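Local structure of carboxylesterase SOBER1 (Arabidopsis thaliana, 6AVX) at residues 56-64 and 107-115; 123-131 and 200-211. The protein hydrolyses carboxylic esters, preferring short acyl chains, cleaves phosphatidylcholine as a phospholipase A2, and restrains the plant hypersensitive response triggered by the bacterial effector AvrBsT. The protein carries 1 engineered substitution. All blocks are in the same frame, centred on the assembly; numbering follows the deposited sequence.

Contact 1: residues 56-64 and 107-115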
ATOM      1  N   MET A  56      12.915  12.219  -9.077  1.00  7.32           N
ATOM      2  CA  MET A  56      13.310  11.034  -8.330  1.00  7.02           C
ATOM      3  C   MET A  56      12.266   9.969  -8.610  1.00  5.97           C
ATOM      4  O   MET A  56      11.205  10.258  -9.160  1.00  6.86           O
ATOM      5  CB  MET A  56      13.393  11.356  -6.833  1.00  8.04           C
ATOM      6  CG  MET A  56      12.087  11.890  -6.249  1.00  8.06           C
ATOM      7  SD  MET A  56      12.310  12.694  -4.656  1.00 10.68           S
ATOM      8  CE  MET A  56      13.305  14.113  -5.135  1.00 14.75           C
ATOM      9  N   ARG A  57      12.556   8.740  -8.222  1.00  6.23           N
ATOM     10  CA  ARG A  57      11.544   7.706  -8.375  1.00  5.34           C
ATOM     11  C   ARG A  57      10.370   8.056  -7.477  1.00  7.02           C
ATOM     12  O   ARG A  57      10.541   8.312  -6.278  1.00  6.94           O
ATOM     13  CB  ARG A  57      12.095   6.341  -8.003  1.00  6.33           C
ATOM     14  CG  ARG A  57      13.149   5.828  -8.946  1.00  6.60           C
ATOM     15  CD  ARG A  57      13.275   4.304  -8.844  1.00  7.15           C
ATOM     16  NE  ARG A  57      14.344   3.786  -9.700  1.00  7.95           N
ATOM     17  CZ  ARG A  57      14.241   3.606 -11.006  1.00  8.52           C
ATOM     18  NH1 ARG A  57      15.290   3.169 -11.693  1.00 10.32           N
ATOM     19  NH2 ARG A  57      13.113   3.830 -11.647  1.00  8.29           N
ATOM     20  N   SER A  58       9.175   8.089  -8.047  1.00  5.38           N
ATOM     21  CA  SER A  58       7.993   8.527  -7.317  1.00  5.82           C
ATOM     22  C   SER A  58       6.763   7.955  -7.999  1.00  5.90           C
ATOM     23  O   SER A  58       6.577   8.135  -9.205  1.00  5.74           O
ATOM     24  CB  SER A  58       7.918  10.045  -7.336  1.00  6.02           C
ATOM     25  OG  SER A  58       6.734  10.470  -6.700  1.00  6.21           O
ATOM     26  N   TRP A  59       5.910   7.275  -7.228  1.00  5.41           N
ATOM     27  CA  TRP A  59       4.712   6.691  -7.817  1.00  5.54           C
ATOM     28  C   TRP A  59       3.731   7.742  -8.312  1.00  5.14           C
ATOM     29  O   TRP A  59       3.036   7.518  -9.303  1.00  5.54           O
ATOM     30  CB  TRP A  59       4.014   5.760  -6.818  1.00  6.15           C
ATOM     31  CG  TRP A  59       4.823   4.553  -6.468  1.00  5.63           C
ATOM     32  CD1 TRP A  59       5.436   4.294  -5.278  1.00  6.97           C
ATOM     33  CD2 TRP A  59       5.131   3.452  -7.329  1.00  5.69           C
ATOM     34  NE1 TRP A  59       6.110   3.103  -5.354  1.00  6.67           N
ATOM     35  CE2 TRP A  59       5.945   2.566  -6.598  1.00  5.77           C
ATOM     36  CE3 TRP A  59       4.807   3.124  -8.645  1.00  6.03           C
ATOM     37  CZ2 TRP A  59       6.442   1.384  -7.142  1.00  6.62           C
ATOM     38  CZ3 TRP A  59       5.308   1.957  -9.176  1.00  7.07           C
ATOM     39  CH2 TRP A  59       6.105   1.102  -8.428  1.00  8.46           C
ATOM     40  N   PHE A  60       3.584   8.852  -7.590  1.00  5.60           N
ATOM     41  CA  PHE A  60       2.614   9.896  -7.903  1.00  5.41           C
ATOM     42  C   PHE A  60       3.065  11.146  -7.153  1.00  5.65           C
ATOM     43  O   PHE A  60       3.818  11.062  -6.192  1.00  6.36           O
ATOM     44  CB  PHE A  60       1.186   9.469  -7.531  1.00  6.01           C
ATOM     45  CG  PHE A  60       1.000   9.138  -6.070  1.00  6.99           C
ATOM     46  CD1 PHE A  60       0.802  10.151  -5.142  1.00  7.10           C
ATOM     47  CD2 PHE A  60       0.988   7.826  -5.613  1.00  7.27           C
ATOM     48  CE1 PHE A  60       0.629   9.854  -3.787  1.00  8.72           C
ATOM     49  CE2 PHE A  60       0.802   7.534  -4.253  1.00  7.44           C
ATOM     50  CZ  PHE A  60       0.622   8.549  -3.352  1.00  7.65           C
ATOM     51  N   ASP A  61       2.606  12.311  -7.585  1.00  6.77           N
ATOM     52  CA  ASP A  61       3.136  13.529  -7.000  1.00  6.62           C
ATOM     53  C   ASP A  61       2.632  13.690  -5.578  1.00  7.78           C
ATOM     54  O   ASP A  61       1.484  13.368  -5.264  1.00  8.52           O
ATOM     55  CB  ASP A  61       2.758  14.741  -7.842  1.00  8.43           C
ATOM     56  CG  ASP A  61       3.590  15.964  -7.518  1.00  9.41           C
ATOM     57  OD1 ASP A  61       4.679  15.836  -6.917  1.00  9.23           O
ATOM     58  OD2 ASP A  61       3.128  17.063  -7.903  1.00 13.35           O
ATOM     59  N   VAL A  62       3.505  14.225  -4.731  1.00  8.88           N
ATOM     60  CA  VAL A  62       3.258  14.474  -3.314  1.00 11.25           C
ATOM     61  C   VAL A  62       3.427  15.978  -3.119  1.00 11.03           C
ATOM     62  O   VAL A  62       4.554  16.487  -3.212  1.00 10.95           O
ATOM     63  CB  VAL A  62       4.234  13.675  -2.438  1.00 10.69           C
ATOM     64  CG1 VAL A  62       4.010  13.985  -0.961  1.00 13.51           C
ATOM     65  CG2 VAL A  62       4.097  12.180  -2.723  1.00 13.31           C
ATOM     66  N   PRO A  63       2.350  16.733  -2.902  1.00 11.80           N
ATOM     67  CA  PRO A  63       2.496  18.196  -2.838  1.00 15.08           C
ATOM     68  C   PRO A  63       3.226  18.701  -1.611  1.00 14.08           C
ATOM     69  O   PRO A  63       3.936  19.708  -1.706  1.00 16.88           O
ATOM     70  CB  PRO A  63       1.044  18.703  -2.858  1.00 19.87           C
ATOM     71  CG  PRO A  63       0.250  17.604  -3.456  1.00 20.67           C
ATOM     72  CD  PRO A  63       0.943  16.325  -3.057  1.00 14.67           C
ATOM     73  N   GLU A  64       3.088  18.035  -0.471  1.00 13.94           N
ATOM     74  CA  GLU A  64       3.457  18.641   0.795  1.00 23.91           C
ATOM     75  C   GLU A  64       3.858  17.569   1.781  1.00 24.79           C
ATOM     76  O   GLU A  64       3.340  16.447   1.765  1.00 22.90           O
ATOM     77  CB  GLU A  64       2.287  19.397   1.432  1.00 33.40           C
ATOM     78  CG  GLU A  64       2.132  20.831   0.988  1.00 44.31           C
ATOM     79  CD  GLU A  64       1.372  21.670   2.003  1.00 61.36           C
ATOM     80  OE1 GLU A  64       1.012  21.136   3.075  1.00 51.85           O
ATOM     81  OE2 GLU A  64       1.136  22.866   1.728  1.00 71.21           O
ATOM     82  N   LEU A 107       5.121   0.732   1.537  1.00  5.64           N
ATOM     83  CA  LEU A 107       5.530   1.702   2.544  1.00  5.11           C
ATOM     84  C   LEU A 107       5.269   3.127   2.081  1.00  5.41           C
ATOM     85  O   LEU A 107       5.741   3.534   1.016  1.00  5.50           O
ATOM     86  CB  LEU A 107       7.023   1.553   2.830  1.00  6.87           C
ATOM     87  CG  LEU A 107       7.604   2.551   3.838  1.00  6.62           C
ATOM     88  CD1 LEU A 107       6.986   2.379   5.230  1.00  8.02           C
ATOM     89  CD2 LEU A 107       9.115   2.434   3.907  1.00 10.18           C
ATOM     90  N   SER A 108       4.570   3.897   2.916  1.00  5.63           N
ATOM     91  CA  SER A 108       4.428   5.339   2.785  1.00  6.51           C
ATOM     92  C   SER A 108       3.760   5.666   1.455  1.00  5.25           C
ATOM     93  O   SER A 108       2.614   5.275   1.255  1.00  5.89           O
ATOM     94  CB  SER A 108       5.760   6.037   3.036  1.00  7.98           C
ATOM     95  OG  SER A 108       5.506   7.416   3.240  1.00  9.38           O
ATOM     96  N   GLN A 109       4.441   6.332   0.524  1.00  5.21           N
ATOM     97  CA  GLN A 109       3.843   6.555  -0.786  1.00  5.00           C
ATOM     98  C   GLN A 109       3.358   5.243  -1.408  1.00  5.08           C
ATOM     99  O   GLN A 109       2.291   5.189  -2.021  1.00  5.28           O
ATOM    100  CB  GLN A 109       4.870   7.218  -1.707  1.00  5.79           C
ATOM    101  CG  GLN A 109       4.292   7.648  -3.037  1.00  5.95           C
ATOM    102  CD  GLN A 109       5.347   8.097  -4.005  1.00  5.98           C
ATOM    103  OE1 GLN A 109       6.321   7.394  -4.258  1.00  6.22           O
ATOM    104  NE2 GLN A 109       5.158   9.282  -4.555  1.00  6.80           N
ATOM    105  N   GLY A 110       4.125   4.172  -1.247  1.00  4.93           N
ATOM    106  CA  GLY A 110       3.723   2.878  -1.764  1.00  5.29           C
ATOM    107  C   GLY A 110       2.565   2.264  -1.000  1.00  5.04           C
ATOM    108  O   GLY A 110       1.824   1.440  -1.550  1.00  5.62           O
ATOM    109  N   GLY A 111       2.405   2.631   0.272  1.00  5.52           N
ATOM    110  CA  GLY A 111       1.226   2.221   1.023  1.00  5.11           C
ATOM    111  C   GLY A 111      -0.031   2.950   0.575  1.00  4.71           C
ATOM    112  O   GLY A 111      -1.097   2.343   0.447  1.00  5.75           O
ATOM    113  N   ALA A 112       0.067   4.258   0.346  1.00  4.77           N
ATOM    114  CA  ALA A 112      -1.037   4.992  -0.262  1.00  5.05           C
ATOM    115  C   ALA A 112      -1.414   4.373  -1.603  1.00  5.52           C
ATOM    116  O   ALA A 112      -2.599   4.195  -1.913  1.00  5.80           O
ATOM    117  CB  ALA A 112      -0.637   6.454  -0.421  1.00  4.94           C
ATOM    118  N   LEU A 113      -0.414   4.014  -2.401  1.00  5.37           N
ATOM    119  CA  LEU A 113      -0.699   3.405  -3.694  1.00  5.41           C
ATOM    120  C   LEU A 113      -1.313   2.031  -3.538  1.00  5.19           C
ATOM    121  O   LEU A 113      -2.205   1.658  -4.312  1.00  5.26           O
ATOM    122  CB  LEU A 113       0.570   3.337  -4.539  1.00  5.71           C
ATOM    123  CG  LEU A 113       0.395   2.727  -5.927  1.00  5.69           C
ATOM    124  CD1 LEU A 113      -0.687   3.414  -6.728  1.00  6.94           C
ATOM    125  CD2 LEU A 113       1.717   2.769  -6.654  1.00  7.22           C
ATOM    126  N   THR A 114      -0.848   1.262  -2.563  1.00  5.29           N
ATOM    127  CA  THR A 114      -1.469  -0.025  -2.251  1.00  5.53           C
ATOM    128  C   THR A 114      -2.957   0.144  -2.008  1.00  5.68           C
ATOM    129  O   THR A 114      -3.781  -0.592  -2.565  1.00  5.66           O
ATOM    130  CB  THR A 114      -0.793  -0.660  -1.020  1.00  4.91           C
ATOM    131  OG1 THR A 114       0.519  -1.102  -1.372  1.00  6.10           O
ATOM    132  CG2 THR A 114      -1.570  -1.844  -0.474  1.00  6.58           C
ATOM    133  N   LEU A 115      -3.309   1.095  -1.150  1.00  4.64           N
ATOM    134  CA  LEU A 115      -4.708   1.294  -0.823  1.00  4.98           C
ATOM    135  C   LEU A 115      -5.516   1.634  -2.063  1.00  5.36           C
ATOM    136  O   LEU A 115      -6.570   1.040  -2.320  1.00  5.84           O
ATOM    137  CB  LEU A 115      -4.835   2.405   0.211  1.00  6.53           C
ATOM    138  CG  LEU A 115      -6.253   2.531   0.764  1.00  7.36           C
ATOM    139  CD1 LEU A 115      -6.525   1.449   1.786  1.00  8.85           C
ATOM    140  CD2 LEU A 115      -6.482   3.909   1.360  1.00  8.82           C
TER
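Gln109 NE2 donates to Ser58 OG over 2.9 Å, a nearly straight bond (166° at the hydrogen) that lies in the plane of the amide. The other end of the same amide is used too: Trp59 N gives its hydrogen to Gln109 OE1 at 3.0 Å, approaching from above the carbonyl plane instead of along a lone pair. Gln109 reaches the loop because its CG is anti to the backbone N (chi1 -173°) and the chain beyond stays extended. On the way it slides past Phe60 in the opposite direction, and its CG sits 4.0 Å from the ring centroid, a CH-pi contact over one face. At the edge of that ring, Ala112 CB meets Phe60 CZ at 3.8 Å. The Trp59 indole is laid against the next helical turn, with Leu113 CD2 over one face, offset toward the rim and 3.5 Å from Trp59 CD2; its NE1 bonds to His12 O outside the contact. Helix 109-120 starts right after Ser108, a charge-relay residue by similarity and probably the nucleophile, on what fits a GxSxG elbow. The in-plane bond to Ser58 OG, with Trp59 N at the other end, is consistent with a fixed rotation of the buried amide, and ties loop 58-60 to the first helical residue after Ser108.

Contact 2: residues 123-131 and 200-211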
ATOM      1  N   LYS A 123     -11.644  -7.085  -8.800  1.00  6.41           N
ATOM      2  CA  LYS A 123     -11.775  -8.372  -8.134  1.00  5.87           C
ATOM      3  C   LYS A 123     -11.279  -8.302  -6.694  1.00  7.14           C
ATOM      4  O   LYS A 123     -10.437  -7.467  -6.351  1.00  6.83           O
ATOM      5  CB  LYS A 123     -10.985  -9.434  -8.891  1.00  9.10           C
ATOM      6  CG  LYS A 123     -11.528  -9.592 -10.317  1.00 11.18           C
ATOM      7  CD  LYS A 123     -10.746 -10.572 -11.135  1.00 13.14           C
ATOM      8  CE  LYS A 123     -11.300 -10.643 -12.557  1.00 16.59           C
ATOM      9  NZ  LYS A 123     -10.437 -11.462 -13.425  1.00 18.32           N
ATOM     10  N   THR A 124     -11.826  -9.171  -5.853  1.00  6.51           N
ATOM     11  CA  THR A 124     -11.326  -9.340  -4.493  1.00  7.22           C
ATOM     12  C   THR A 124      -9.933  -9.940  -4.542  1.00  6.94           C
ATOM     13  O   THR A 124      -9.698 -10.942  -5.221  1.00  7.71           O
ATOM     14  CB  THR A 124     -12.230 -10.278  -3.689  1.00  6.77           C
ATOM     15  OG1 THR A 124     -13.597  -9.852  -3.813  1.00  7.51           O
ATOM     16  CG2 THR A 124     -11.815 -10.304  -2.223  1.00  8.59           C
ATOM     17  N   LEU A 125      -9.020  -9.350  -3.806  1.00  6.53           N
ATOM     18  CA  LEU A 125      -7.653  -9.842  -3.703  1.00  5.76           C
ATOM     19  C   LEU A 125      -7.449 -10.452  -2.325  1.00  6.47           C
ATOM     20  O   LEU A 125      -8.321 -10.409  -1.452  1.00  6.69           O
ATOM     21  CB  LEU A 125      -6.660  -8.715  -3.993  1.00  6.52           C
ATOM     22  CG  LEU A 125      -6.839  -8.053  -5.357  1.00  6.24           C
ATOM     23  CD1 LEU A 125      -5.919  -6.846  -5.482  1.00  8.36           C
ATOM     24  CD2 LEU A 125      -6.635  -9.037  -6.487  1.00  9.68           C
ATOM     25  N   GLY A 126      -6.262 -11.026  -2.130  1.00  6.91           N
ATOM     26  CA  GLY A 126      -5.920 -11.602  -0.845  1.00  7.34           C
ATOM     27  C   GLY A 126      -5.858 -10.549   0.246  1.00  6.94           C
ATOM     28  O   GLY A 126      -6.342 -10.749   1.359  1.00  7.40           O
ATOM     29  N   GLY A 127      -5.281  -9.403  -0.057  1.00  6.68           N
ATOM     30  CA  GLY A 127      -5.211  -8.355   0.929  1.00  7.28           C
ATOM     31  C   GLY A 127      -4.368  -7.190   0.470  1.00  5.77           C
ATOM     32  O   GLY A 127      -3.563  -7.308  -0.459  1.00  6.85           O
ATOM     33  N   GLY A 128      -4.534  -6.077   1.163  1.00  6.01           N
ATOM     34  CA  GLY A 128      -3.677  -4.920   1.023  1.00  6.48           C
ATOM     35  C   GLY A 128      -3.048  -4.591   2.359  1.00  6.05           C
ATOM     36  O   GLY A 128      -3.770  -4.382   3.346  1.00  7.07           O
ATOM     37  N   ALA A 129      -1.718  -4.551   2.419  1.00  6.11           N
ATOM     38  CA  ALA A 129      -0.993  -4.199   3.641  1.00  5.86           C
ATOM     39  C   ALA A 129      -0.378  -2.825   3.439  1.00  5.79           C
ATOM     40  O   ALA A 129       0.517  -2.653   2.603  1.00  7.16           O
ATOM     41  CB  ALA A 129       0.095  -5.215   3.947  1.00  6.65           C
ATOM     42  N   VAL A 130      -0.885  -1.848   4.166  1.00  5.22           N
ATOM     43  CA  VAL A 130      -0.409  -0.471   4.102  1.00  6.17           C
ATOM     44  C   VAL A 130       0.522  -0.254   5.283  1.00  6.63           C
ATOM     45  O   VAL A 130       0.139  -0.523   6.429  1.00  6.37           O
ATOM     46  CB  VAL A 130      -1.598   0.500   4.170  1.00  5.95           C
ATOM     47  CG1 VAL A 130      -1.114   1.941   4.250  1.00  6.70           C
ATOM     48  CG2 VAL A 130      -2.556   0.277   2.994  1.00  6.45           C
ATOM     49  N   LEU A 131       1.736   0.228   5.025  1.00  5.47           N
ATOM     50  CA  LEU A 131       2.676   0.560   6.096  1.00  5.46           C
ATOM     51  C   LEU A 131       2.890   2.062   6.063  1.00  5.31           C
ATOM     52  O   LEU A 131       3.435   2.603   5.093  1.00  6.29           O
ATOM     53  CB  LEU A 131       4.004  -0.177   5.944  1.00  6.28           C
ATOM     54  CG  LEU A 131       3.990  -1.701   6.119  1.00  5.50           C
ATOM     55  CD1 LEU A 131       3.457  -2.426   4.884  1.00  6.85           C
ATOM     56  CD2 LEU A 131       5.388  -2.190   6.438  1.00  6.81           C
ATOM     57  N   GLU A 200       6.943  -5.599  12.756  1.00  9.98           N
ATOM     58  CA  GLU A 200       5.844  -5.168  11.901  1.00  8.40           C
ATOM     59  C   GLU A 200       5.704  -6.087  10.689  1.00  7.74           C
ATOM     60  O   GLU A 200       4.584  -6.466  10.306  1.00  8.62           O
ATOM     61  CB  GLU A 200       6.142  -3.727  11.491  1.00 10.49           C
ATOM     62  CG  GLU A 200       5.122  -3.072  10.641  1.00  8.72           C
ATOM     63  CD  GLU A 200       5.587  -1.696  10.184  1.00  9.72           C
ATOM     64  OE1 GLU A 200       4.723  -0.908   9.725  1.00  9.07           O
ATOM     65  OE2 GLU A 200       6.794  -1.387  10.286  1.00  9.85           O
ATOM     66  N   LEU A 201       6.829  -6.487  10.097  1.00  8.28           N
ATOM     67  CA  LEU A 201       6.805  -7.418   8.976  1.00  8.45           C
ATOM     68  C   LEU A 201       6.320  -8.795   9.410  1.00  9.11           C
ATOM     69  O   LEU A 201       5.568  -9.448   8.680  1.00  8.59           O
ATOM     70  CB  LEU A 201       8.193  -7.519   8.335  1.00  9.13           C
ATOM     71  CG  LEU A 201       8.714  -6.250   7.668  1.00  7.68           C
ATOM     72  CD1 LEU A 201      10.108  -6.481   7.152  1.00  9.03           C
ATOM     73  CD2 LEU A 201       7.776  -5.829   6.536  1.00  9.18           C
ATOM     74  N   LYS A 202       6.751  -9.268  10.582  1.00  9.26           N
ATOM     75  CA  LYS A 202       6.296 -10.578  11.038  1.00  8.18           C
ATOM     76  C   LYS A 202       4.787 -10.590  11.242  1.00  9.54           C
ATOM     77  O   LYS A 202       4.126 -11.607  11.008  1.00  8.96           O
ATOM     78  CB  LYS A 202       6.983 -10.953  12.350  1.00 11.57           C
ATOM     79  CG  LYS A 202       8.484 -11.067  12.300  1.00 13.51           C
ATOM     80  CD  LYS A 202       8.962 -12.115  11.350  1.00 16.91           C
ATOM     81  CE  LYS A 202      10.476 -12.271  11.472  1.00 15.72           C
ATOM     82  NZ  LYS A 202      11.010 -13.285  10.539  1.00 18.06           N
ATOM     83  N   TYR A 203       4.225  -9.487  11.725  1.00  8.53           N
ATOM     84  CA  TYR A 203       2.779  -9.422  11.894  1.00  9.53           C
ATOM     85  C   TYR A 203       2.064  -9.446  10.550  1.00  8.16           C
ATOM     86  O   TYR A 203       1.032 -10.121  10.395  1.00  9.70           O
ATOM     87  CB  TYR A 203       2.419  -8.156  12.655  1.00 10.19           C
ATOM     88  CG  TYR A 203       1.014  -8.144  13.188  1.00 10.97           C
ATOM     89  CD1 TYR A 203       0.716  -8.773  14.388  1.00 14.67           C
ATOM     90  CD2 TYR A 203      -0.020  -7.504  12.516  1.00 12.95           C
ATOM     91  CE1 TYR A 203      -0.562  -8.771  14.903  1.00 17.78           C
ATOM     92  CE2 TYR A 203      -1.308  -7.495  13.028  1.00 15.47           C
ATOM     93  CZ  TYR A 203      -1.568  -8.139  14.218  1.00 14.75           C
ATOM     94  OH  TYR A 203      -2.838  -8.139  14.741  1.00 19.07           O
ATOM     95  N   ILE A 204       2.601  -8.738   9.552  1.00  7.44           N
ATOM     96  CA  ILE A 204       2.057  -8.839   8.204  1.00  7.03           C
ATOM     97  C   ILE A 204       2.135 -10.275   7.708  1.00  7.23           C
ATOM     98  O   ILE A 204       1.182 -10.791   7.106  1.00  7.63           O
ATOM     99  CB  ILE A 204       2.774  -7.850   7.265  1.00  7.82           C
ATOM    100  CG1 ILE A 204       2.454  -6.407   7.670  1.00  7.20           C
ATOM    101  CG2 ILE A 204       2.386  -8.115   5.804  1.00  8.24           C
ATOM    102  CD1 ILE A 204       3.437  -5.401   7.155  1.00  9.28           C
ATOM    103  N   GLU A 205       3.276 -10.940   7.919  1.00  8.18           N
ATOM    104  CA  GLU A 205       3.405 -12.336   7.501  1.00  7.92           C
ATOM    105  C   GLU A 205       2.329 -13.195   8.142  1.00  7.70           C
ATOM    106  O   GLU A 205       1.702 -14.019   7.472  1.00  7.68           O
ATOM    107  CB  GLU A 205       4.786 -12.872   7.865  1.00  7.79           C
ATOM    108  CG  GLU A 205       4.964 -14.361   7.526  1.00  9.74           C
ATOM    109  CD  GLU A 205       6.351 -14.870   7.822  1.00  8.93           C
ATOM    110  OE1 GLU A 205       6.907 -14.444   8.852  1.00 11.94           O
ATOM    111  OE2 GLU A 205       6.881 -15.647   7.014  1.00  9.57           O
ATOM    112  N   SER A 206       2.103 -13.018   9.439  1.00  7.97           N
ATOM    113  CA  SER A 206       1.077 -13.799  10.125  1.00  9.15           C
ATOM    114  C   SER A 206      -0.306 -13.522   9.549  1.00  8.40           C
ATOM    115  O   SER A 206      -1.135 -14.434   9.443  1.00  8.75           O
ATOM    116  CB  SER A 206       1.102 -13.494  11.618  1.00 11.98           C
ATOM    117  OG  SER A 206       2.311 -13.938  12.201  1.00 16.71           O
ATOM    118  N   TRP A 207      -0.588 -12.258   9.213  1.00  8.26           N
ATOM    119  CA  TRP A 207      -1.863 -11.888   8.601  1.00  7.66           C
ATOM    120  C   TRP A 207      -2.026 -12.524   7.224  1.00  7.06           C
ATOM    121  O   TRP A 207      -3.093 -13.054   6.911  1.00  8.71           O
ATOM    122  CB  TRP A 207      -1.934 -10.365   8.553  1.00  8.72           C
ATOM    123  CG  TRP A 207      -3.006  -9.730   7.715  1.00 10.98           C
ATOM    124  CD1 TRP A 207      -4.300  -9.477   8.063  1.00 15.76           C
ATOM    125  CD2 TRP A 207      -2.828  -9.190   6.400  1.00 11.75           C
ATOM    126  NE1 TRP A 207      -4.938  -8.816   7.027  1.00 11.51           N
ATOM    127  CE2 TRP A 207      -4.055  -8.632   6.000  1.00 13.65           C
ATOM    128  CE3 TRP A 207      -1.745  -9.118   5.533  1.00 13.19           C
ATOM    129  CZ2 TRP A 207      -4.224  -8.014   4.756  1.00 10.92           C
ATOM    130  CZ3 TRP A 207      -1.915  -8.509   4.302  1.00 12.87           C
ATOM    131  CH2 TRP A 207      -3.140  -7.963   3.933  1.00 13.07           C
ATOM    132  N   ILE A 208      -0.979 -12.521   6.401  1.00  7.23           N
ATOM    133  CA  ILE A 208      -1.053 -13.218   5.120  1.00  8.27           C
ATOM    134  C   ILE A 208      -1.339 -14.697   5.335  1.00  8.42           C
ATOM    135  O   ILE A 208      -2.189 -15.287   4.657  1.00  9.04           O
ATOM    136  CB  ILE A 208       0.230 -12.999   4.299  1.00  7.68           C
ATOM    137  CG1 ILE A 208       0.348 -11.529   3.903  1.00  8.54           C
ATOM    138  CG2 ILE A 208       0.204 -13.862   3.053  1.00 10.35           C
ATOM    139  CD1 ILE A 208       1.657 -11.172   3.197  1.00 11.98           C
ATOM    140  N   LYS A 209      -0.625 -15.322   6.275  1.00  8.67           N
ATOM    141  CA  LYS A 209      -0.848 -16.737   6.566  1.00  9.23           C
ATOM    142  C   LYS A 209      -2.288 -17.000   6.968  1.00  9.37           C
ATOM    143  O   LYS A 209      -2.888 -17.991   6.539  1.00  9.95           O
ATOM    144  CB  LYS A 209       0.094 -17.200   7.668  1.00 11.10           C
ATOM    145  CG  LYS A 209       1.532 -17.323   7.179  1.00 12.42           C
ATOM    146  CD  LYS A 209       2.512 -17.572   8.299  1.00 17.24           C
ATOM    147  CE  LYS A 209       2.124 -18.772   9.123  1.00 18.01           C
ATOM    148  NZ  LYS A 209       3.218 -19.127  10.080  1.00 31.12           N
ATOM    149  N   ARG A 210      -2.847 -16.151   7.816  1.00  8.64           N
ATOM    150  CA  ARG A 210      -4.231 -16.325   8.248  1.00 10.07           C
ATOM    151  C   ARG A 210      -5.188 -16.165   7.082  1.00 11.38           C
ATOM    152  O   ARG A 210      -6.163 -16.918   6.951  1.00 12.33           O
ATOM    153  CB  ARG A 210      -4.561 -15.310   9.333  1.00 13.00           C
ATOM    154  CG  ARG A 210      -5.946 -15.437   9.943  1.00 23.11           C
ATOM    155  CD  ARG A 210      -6.154 -14.394  11.042  1.00 36.94           C
ATOM    156  NE  ARG A 210      -4.892 -14.103  11.720  1.00 42.24           N
ATOM    157  CZ  ARG A 210      -4.235 -12.945  11.670  1.00 37.24           C
ATOM    158  NH1 ARG A 210      -4.720 -11.906  11.004  1.00 43.83           N
ATOM    159  NH2 ARG A 210      -3.081 -12.823  12.310  1.00 27.77           N
ATOM    160  N   ARG A 211      -4.932 -15.192   6.212  1.00 10.31           N
ATOM    161  CA  ARG A 211      -5.780 -15.023   5.037  1.00 12.12           C
ATOM    162  C   ARG A 211      -5.726 -16.256   4.148  1.00 12.14           C
ATOM    163  O   ARG A 211      -6.766 -16.737   3.678  1.00 15.12           O
ATOM    164  CB  ARG A 211      -5.336 -13.782   4.265  1.00 11.04           C
ATOM    165  CG  ARG A 211      -6.045 -13.553   2.943  1.00 20.25           C
ATOM    166  CD  ARG A 211      -7.551 -13.383   3.081  1.00 20.40           C
ATOM    167  NE  ARG A 211      -8.090 -12.736   1.896  1.00 13.18           N
ATOM    168  CZ  ARG A 211      -9.320 -12.908   1.408  1.00 22.62           C
ATOM    169  NH1 ARG A 211     -10.167 -13.736   2.015  1.00 33.00           N
ATOM    170  NH2 ARG A 211      -9.707 -12.255   0.299  1.00 14.49           N
TER
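Arg211 NE and Gly126 O form the shortest polar link, a 2.7 Å hydrogen bond; the donor lies in the carbonyl plane on a lone pair. A bend at chi2 (60°) turns the arginine chain so that its CG and CD also lie against this carbonyl. The guanidinium edge then faces the loop 124-126, where NH2 is placed near Leu125 O, although the position of NH2 is less certain; with that reservation, the same NH2 also forms a salt bridge to Glu100 OE1. One helical turn back, Trp207 has CG anti to the backbone N (chi1 167°), which carries the six-membered end of the indole to the strand. Its CH2 is 3.7 Å from the CA of Gly127, which has no side chain to intervene, while Gly128 N lies in the ring plane at its edge. The axes of strand 127-131 and helix 200-211 run antiparallel at 171° and 10.3 Å, the packing of the C-terminal helix 198-212 on the central parallel sheet of the alpha/beta hydrolase fold. Ala129 CB rests against both Trp207 CZ3, at 3.9 Å, and Ile204 CG2. Leu131 and Ile204 meet tip to tip, CD1 to CD1 at 3.7 Å. Extended Glu200 crosses Leu131 obliquely, its OE1 lying 3.6 Å from Leu131 CD2 and its OE2 hydrogen-bonded to Ser197 N.

In the fold
Both contacts are buried, and helix 109-120 of contact 1 and helix 198-212 of contact 2 lie on opposite faces of the central sheet: Val130 points away from helix 198-212 and its CG2 packs on Gly111 O of helix 109-120, whereas Ala129 and Leu131 face helix 198-212. They meet at Ser108, on what fits a nucleophile elbow, where Ser108 N lies 2.8 Å from Leu131 O, a probable hydrogen bond. Contact 1 joins a loop to a helix start around a buried neutral amide, with aromatic rings packed beside the Gln109 chain. Contact 2 joins strand to helix; its middle is apolar, and charged side chains stand at both ends, buried Glu200 near Leu131 and partly exposed Arg211 far from Ser108.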